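Local structure of putative tetR family transcriptional regulator (Streptomyces coelicolor A3, 2Q24) at residues B[93-105]-B[155-167]. The protein probably binds regulatory DNA through a helix-turn-helix motif and controls transcription, as a member of the TetR family. Residues are numbered along the deposited sequence; the frame is centred on the assembly and turned at random.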
loop_
_atom_site.group_PDB
_atom_site.type_symbol
_atom_site.label_atom_id
_atom_site.label_comp_id
_atom_site.label_asym_id
_atom_site.label_seq_id
_atom_site.Cartn_x
_atom_site.Cartn_y
_atom_site.Cartn_z
ATOM N N TRP B 93 16.078 3.489 -3.888
ATOM C CA TRP B 93 14.654 3.215 -4.090
ATOM C C TRP B 93 14.165 3.537 -5.503
ATOM O O TRP B 93 13.332 2.838 -6.056
ATOM C CB TRP B 93 13.840 4.007 -3.050
ATOM C CG TRP B 93 12.345 3.670 -3.063
ATOM C CD1 TRP B 93 11.694 2.708 -2.312
ATOM C CD2 TRP B 93 11.360 4.307 -3.861
ATOM N NE1 TRP B 93 10.334 2.724 -2.609
ATOM C CE2 TRP B 93 10.104 3.689 -3.566
ATOM C CE3 TRP B 93 11.412 5.338 -4.824
ATOM C CZ2 TRP B 93 8.910 4.113 -4.158
ATOM C CZ3 TRP B 93 10.194 5.765 -5.436
ATOM C CH2 TRP B 93 8.973 5.126 -5.115
ATOM N N THR B 94 14.650 4.600 -6.105
ATOM C CA THR B 94 14.258 4.912 -7.457
ATOM C C THR B 94 14.616 3.795 -8.456
ATOM O O THR B 94 13.924 3.580 -9.382
ATOM C CB THR B 94 14.799 6.274 -7.946
ATOM O OG1 THR B 94 16.199 6.239 -8.074
ATOM C CG2 THR B 94 14.344 7.387 -7.078
ATOM N N ARG B 95 15.721 3.103 -8.235
ATOM C CA ARG B 95 16.030 1.911 -9.044
ATOM C C ARG B 95 14.961 0.825 -8.830
ATOM O O ARG B 95 14.513 0.186 -9.791
ATOM C CB ARG B 95 17.472 1.401 -8.775
ATOM C CG ARG B 95 18.553 2.315 -9.297
ATOM C CD ARG B 95 20.031 1.723 -9.234
ATOM N NE ARG B 95 20.041 0.349 -9.695
ATOM C CZ ARG B 95 20.304 -0.045 -10.945
ATOM N NH1 ARG B 95 20.635 0.838 -11.887
ATOM N NH2 ARG B 95 20.252 -1.344 -11.236
ATOM N N ARG B 96 14.527 0.639 -7.584
ATOM C CA ARG B 96 13.449 -0.334 -7.287
ATOM C C ARG B 96 12.141 0.104 -7.928
ATOM O O ARG B 96 11.362 -0.728 -8.408
ATOM C CB ARG B 96 13.262 -0.534 -5.757
ATOM C CG ARG B 96 14.517 -1.121 -5.052
ATOM C CD ARG B 96 14.947 -2.439 -5.690
ATOM N NE ARG B 96 14.065 -3.510 -5.312
ATOM C CZ ARG B 96 13.667 -4.512 -6.103
ATOM N NH1 ARG B 96 14.031 -4.602 -7.388
ATOM N NH2 ARG B 96 12.876 -5.439 -5.579
ATOM N N PHE B 97 11.894 1.404 -7.941
ATOM C CA PHE B 97 10.723 1.910 -8.662
ATOM C C PHE B 97 10.813 1.529 -10.143
ATOM O O PHE B 97 9.808 1.056 -10.720
ATOM C CB PHE B 97 10.597 3.439 -8.558
ATOM C CG PHE B 97 9.407 3.972 -9.334
ATOM C CD1 PHE B 97 8.171 4.092 -8.722
ATOM C CD2 PHE B 97 9.529 4.276 -10.684
ATOM C CE1 PHE B 97 7.074 4.565 -9.462
ATOM C CE2 PHE B 97 8.439 4.703 -11.424
ATOM C CZ PHE B 97 7.235 4.867 -10.823
ATOM N N ILE B 98 11.974 1.773 -10.787
ATOM C CA ILE B 98 12.081 1.424 -12.218
ATOM C C ILE B 98 11.891 -0.070 -12.411
ATOM O O ILE B 98 11.243 -0.483 -13.373
ATOM C CB ILE B 98 13.407 1.931 -12.871
ATOM C CG1 ILE B 98 13.369 3.439 -12.875
ATOM C CG2 ILE B 98 13.575 1.417 -14.352
ATOM C CD1 ILE B 98 12.362 4.044 -13.860
ATOM N N ASP B 99 12.415 -0.882 -11.482
ATOM C CA ASP B 99 12.212 -2.370 -11.518
ATOM C C ASP B 99 10.699 -2.718 -11.509
ATOM O O ASP B 99 10.229 -3.550 -12.300
ATOM C CB ASP B 99 12.848 -3.036 -10.308
ATOM C CG ASP B 99 14.394 -3.014 -10.324
ATOM O OD1 ASP B 99 15.021 -2.882 -11.401
ATOM O OD2 ASP B 99 14.958 -3.195 -9.213
ATOM N N TYR B 100 9.960 -2.067 -10.616
ATOM C CA TYR B 100 8.496 -2.185 -10.497
ATOM C C TYR B 100 7.777 -1.722 -11.774
ATOM O O TYR B 100 6.897 -2.408 -12.297
ATOM C CB TYR B 100 8.028 -1.355 -9.296
ATOM C CG TYR B 100 6.625 -0.834 -9.462
ATOM C CD1 TYR B 100 5.528 -1.677 -9.355
ATOM C CD2 TYR B 100 6.403 0.521 -9.797
ATOM C CE1 TYR B 100 4.228 -1.192 -9.556
ATOM C CE2 TYR B 100 5.098 1.011 -9.973
ATOM C CZ TYR B 100 4.029 0.142 -9.878
ATOM O OH TYR B 100 2.739 0.622 -10.050
ATOM N N ALA B 101 8.152 -0.546 -12.275
ATOM C CA ALA B 101 7.467 0.025 -13.456
ATOM C C ALA B 101 7.724 -0.776 -14.750
ATOM O O ALA B 101 6.851 -0.888 -15.634
ATOM C CB ALA B 101 7.891 1.509 -13.601
ATOM N N THR B 102 8.916 -1.335 -14.846
ATOM C CA THR B 102 9.297 -2.249 -15.931
ATOM C C THR B 102 8.428 -3.503 -15.898
ATOM O O THR B 102 7.890 -3.936 -16.958
ATOM C CB THR B 102 10.813 -2.598 -15.847
ATOM O OG1 THR B 102 11.549 -1.407 -16.192
ATOM C CG2 THR B 102 11.198 -3.736 -16.833
ATOM N N ALA B 103 8.298 -4.098 -14.707
ATOM C CA ALA B 103 7.397 -5.244 -14.482
ATOM C C ALA B 103 5.933 -4.917 -14.813
ATOM O O ALA B 103 5.252 -5.689 -15.546
ATOM C CB ALA B 103 7.552 -5.779 -13.069
ATOM N N LYS B 104 5.470 -3.755 -14.349
ATOM C CA LYS B 104 4.119 -3.256 -14.649
ATOM C C LYS B 104 3.902 -3.222 -16.160
ATOM O O LYS B 104 2.881 -3.721 -16.681
ATOM C CB LYS B 104 3.945 -1.849 -14.074
ATOM C CG LYS B 104 2.511 -1.330 -14.143
ATOM C CD LYS B 104 2.429 0.052 -13.564
ATOM C CE LYS B 104 1.005 0.543 -13.516
ATOM N NZ LYS B 104 0.506 0.827 -14.870
ATOM N N LEU B 105 4.876 -2.654 -16.880
ATOM C CA LEU B 105 4.743 -2.537 -18.348
ATOM C C LEU B 105 4.726 -3.911 -18.973
ATOM O O LEU B 105 3.955 -4.164 -19.893
ATOM C CB LEU B 105 5.879 -1.674 -18.928
ATOM C CG LEU B 105 5.832 -1.343 -20.429
ATOM C CD1 LEU B 105 4.939 -0.098 -20.653
ATOM C CD2 LEU B 105 7.250 -1.044 -20.822
HETATM N N MSE B 155 7.924 13.946 -9.194
HETATM C CA MSE B 155 8.983 12.966 -9.193
HETATM C C MSE B 155 8.425 11.615 -9.668
HETATM O O MSE B 155 9.081 10.845 -10.379
HETATM C CB MSE B 155 9.587 12.874 -7.781
HETATM C CG MSE B 155 10.772 12.014 -7.707
HETATM SE SE MSE B 155 12.322 12.877 -8.730
HETATM C CE MSE B 155 13.546 11.452 -8.203
ATOM N N PHE B 156 7.204 11.291 -9.230
ATOM C CA PHE B 156 6.629 10.045 -9.691
ATOM C C PHE B 156 6.553 10.020 -11.236
ATOM O O PHE B 156 6.880 9.034 -11.894
ATOM C CB PHE B 156 5.243 9.861 -9.072
ATOM C CG PHE B 156 4.594 8.535 -9.409
ATOM C CD1 PHE B 156 4.510 7.514 -8.433
ATOM C CD2 PHE B 156 3.997 8.319 -10.645
ATOM C CE1 PHE B 156 3.851 6.322 -8.709
ATOM C CE2 PHE B 156 3.370 7.098 -10.939
ATOM C CZ PHE B 156 3.334 6.078 -9.943
ATOM N N ALA B 157 6.066 11.108 -11.809
ATOM C CA ALA B 157 5.896 11.182 -13.271
ATOM C C ALA B 157 7.266 11.107 -13.978
ATOM O O ALA B 157 7.393 10.559 -15.039
ATOM C CB ALA B 157 5.216 12.481 -13.620
ATOM N N ALA B 158 8.273 11.701 -13.361
ATOM C CA ALA B 158 9.658 11.635 -13.936
ATOM C C ALA B 158 10.134 10.209 -13.990
ATOM O O ALA B 158 10.596 9.712 -15.016
ATOM C CB ALA B 158 10.622 12.545 -13.056
ATOM N N LEU B 159 9.996 9.493 -12.880
ATOM C CA LEU B 159 10.423 8.087 -12.886
ATOM C C LEU B 159 9.596 7.189 -13.845
ATOM O O LEU B 159 10.132 6.294 -14.497
ATOM C CB LEU B 159 10.337 7.558 -11.434
ATOM C CG LEU B 159 11.222 8.271 -10.404
ATOM C CD1 LEU B 159 10.826 7.774 -8.920
ATOM C CD2 LEU B 159 12.674 8.028 -10.684
ATOM N N ALA B 160 8.294 7.411 -13.874
ATOM C CA ALA B 160 7.388 6.719 -14.796
ATOM C C ALA B 160 7.861 6.913 -16.225
ATOM O O ALA B 160 7.805 5.981 -17.004
ATOM C CB ALA B 160 5.985 7.210 -14.665
ATOM N N GLY B 161 8.308 8.131 -16.541
ATOM C CA GLY B 161 8.747 8.425 -17.891
ATOM C C GLY B 161 9.991 7.641 -18.282
ATOM O O GLY B 161 10.119 7.165 -19.418
ATOM N N ILE B 162 10.913 7.518 -17.331
ATOM C CA ILE B 162 12.151 6.745 -17.553
ATOM C C ILE B 162 11.778 5.294 -17.831
ATOM O O ILE B 162 12.325 4.673 -18.723
ATOM C CB ILE B 162 13.083 6.823 -16.318
ATOM C CG1 ILE B 162 13.532 8.302 -16.188
ATOM C CG2 ILE B 162 14.337 5.889 -16.478
ATOM C CD1 ILE B 162 14.377 8.587 -14.969
ATOM N N ALA B 163 10.859 4.754 -17.045
ATOM C CA ALA B 163 10.376 3.341 -17.295
ATOM C C ALA B 163 9.763 3.141 -18.667
ATOM O O ALA B 163 10.017 2.136 -19.374
ATOM C CB ALA B 163 9.387 2.936 -16.199
ATOM N N LEU B 164 9.018 4.141 -19.130
ATOM C CA LEU B 164 8.445 4.044 -20.464
ATOM C C LEU B 164 9.456 4.164 -21.597
ATOM O O LEU B 164 9.298 3.509 -22.623
ATOM C CB LEU B 164 7.352 5.097 -20.662
ATOM C CG LEU B 164 6.129 4.969 -19.759
ATOM C CD1 LEU B 164 5.308 6.239 -19.941
ATOM C CD2 LEU B 164 5.293 3.733 -20.141
ATOM N N THR B 165 10.486 4.986 -21.437
ATOM C CA THR B 165 11.440 5.152 -22.517
ATOM C C THR B 165 12.557 4.113 -22.502
ATOM O O THR B 165 13.159 3.831 -23.543
ATOM C CB THR B 165 12.126 6.544 -22.473
ATOM O OG1 THR B 165 12.771 6.708 -21.221
ATOM C CG2 THR B 165 11.097 7.684 -22.673
ATOM N N SER B 166 12.860 3.575 -21.322
ATOM C CA SER B 166 14.139 2.927 -21.115
ATOM C C SER B 166 14.064 1.574 -20.416
ATOM O O SER B 166 14.973 1.233 -19.677
ATOM C CB SER B 166 15.071 3.889 -20.347
ATOM O OG SER B 166 15.084 5.155 -20.998
ATOM N N SER B 167 13.019 0.806 -20.726
ATOM C CA SER B 167 12.761 -0.490 -20.083
ATOM C C SER B 167 13.414 -1.708 -20.718
ATOM O O SER B 167 13.538 -2.735 -20.050
ATOM C CB SER B 167 11.255 -0.744 -19.965
ATOM O OG SER B 167 10.825 -0.202 -18.746
#
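Ser167 OG, just past the end of helix 152-165, lies 2.9 Å from Thr102 OG1 on helix 86-106. A short hydrogen bond of 2.6 Å from Ser167 OG to Ala163 O, the donor somewhat off the carbonyl plane, ties the departing chain to the last helical turn. Beside this, the methyls Ala101 CB and Ala163 CB press together at 3.3 Å, tighter than usual carbon contact. Ile98, with CG1 turned beside its backbone N (chi1 -66°), lays CD1 against Ile162 CG2 and Ala163 CB, 3.2 Å from Leu159 O. Phe97 points its CE1 edge at the face of Phe156, a T-shaped pair with planes at 76°, while Leu159 CD1 sits over the rim of one face of the Phe97 ring and Tyr100 CD2 over the rim of the opposite face. With an alanine in place of Phe97, Phe156 would probably lose its edge-on partner and a gap would open beside Leu159 CB, now 3.4 Å from Phe97 CE2. Leu159 also reaches Thr94 and the Trp93 ring edge, and packs on Leu179 of helix 172-185. Segments 93-105 and 155-165 cross at -54°, their axes 9.0 Å apart at closest, and the contact forms part of the core of the all-helical C-terminal domain of a TetR-family regulator.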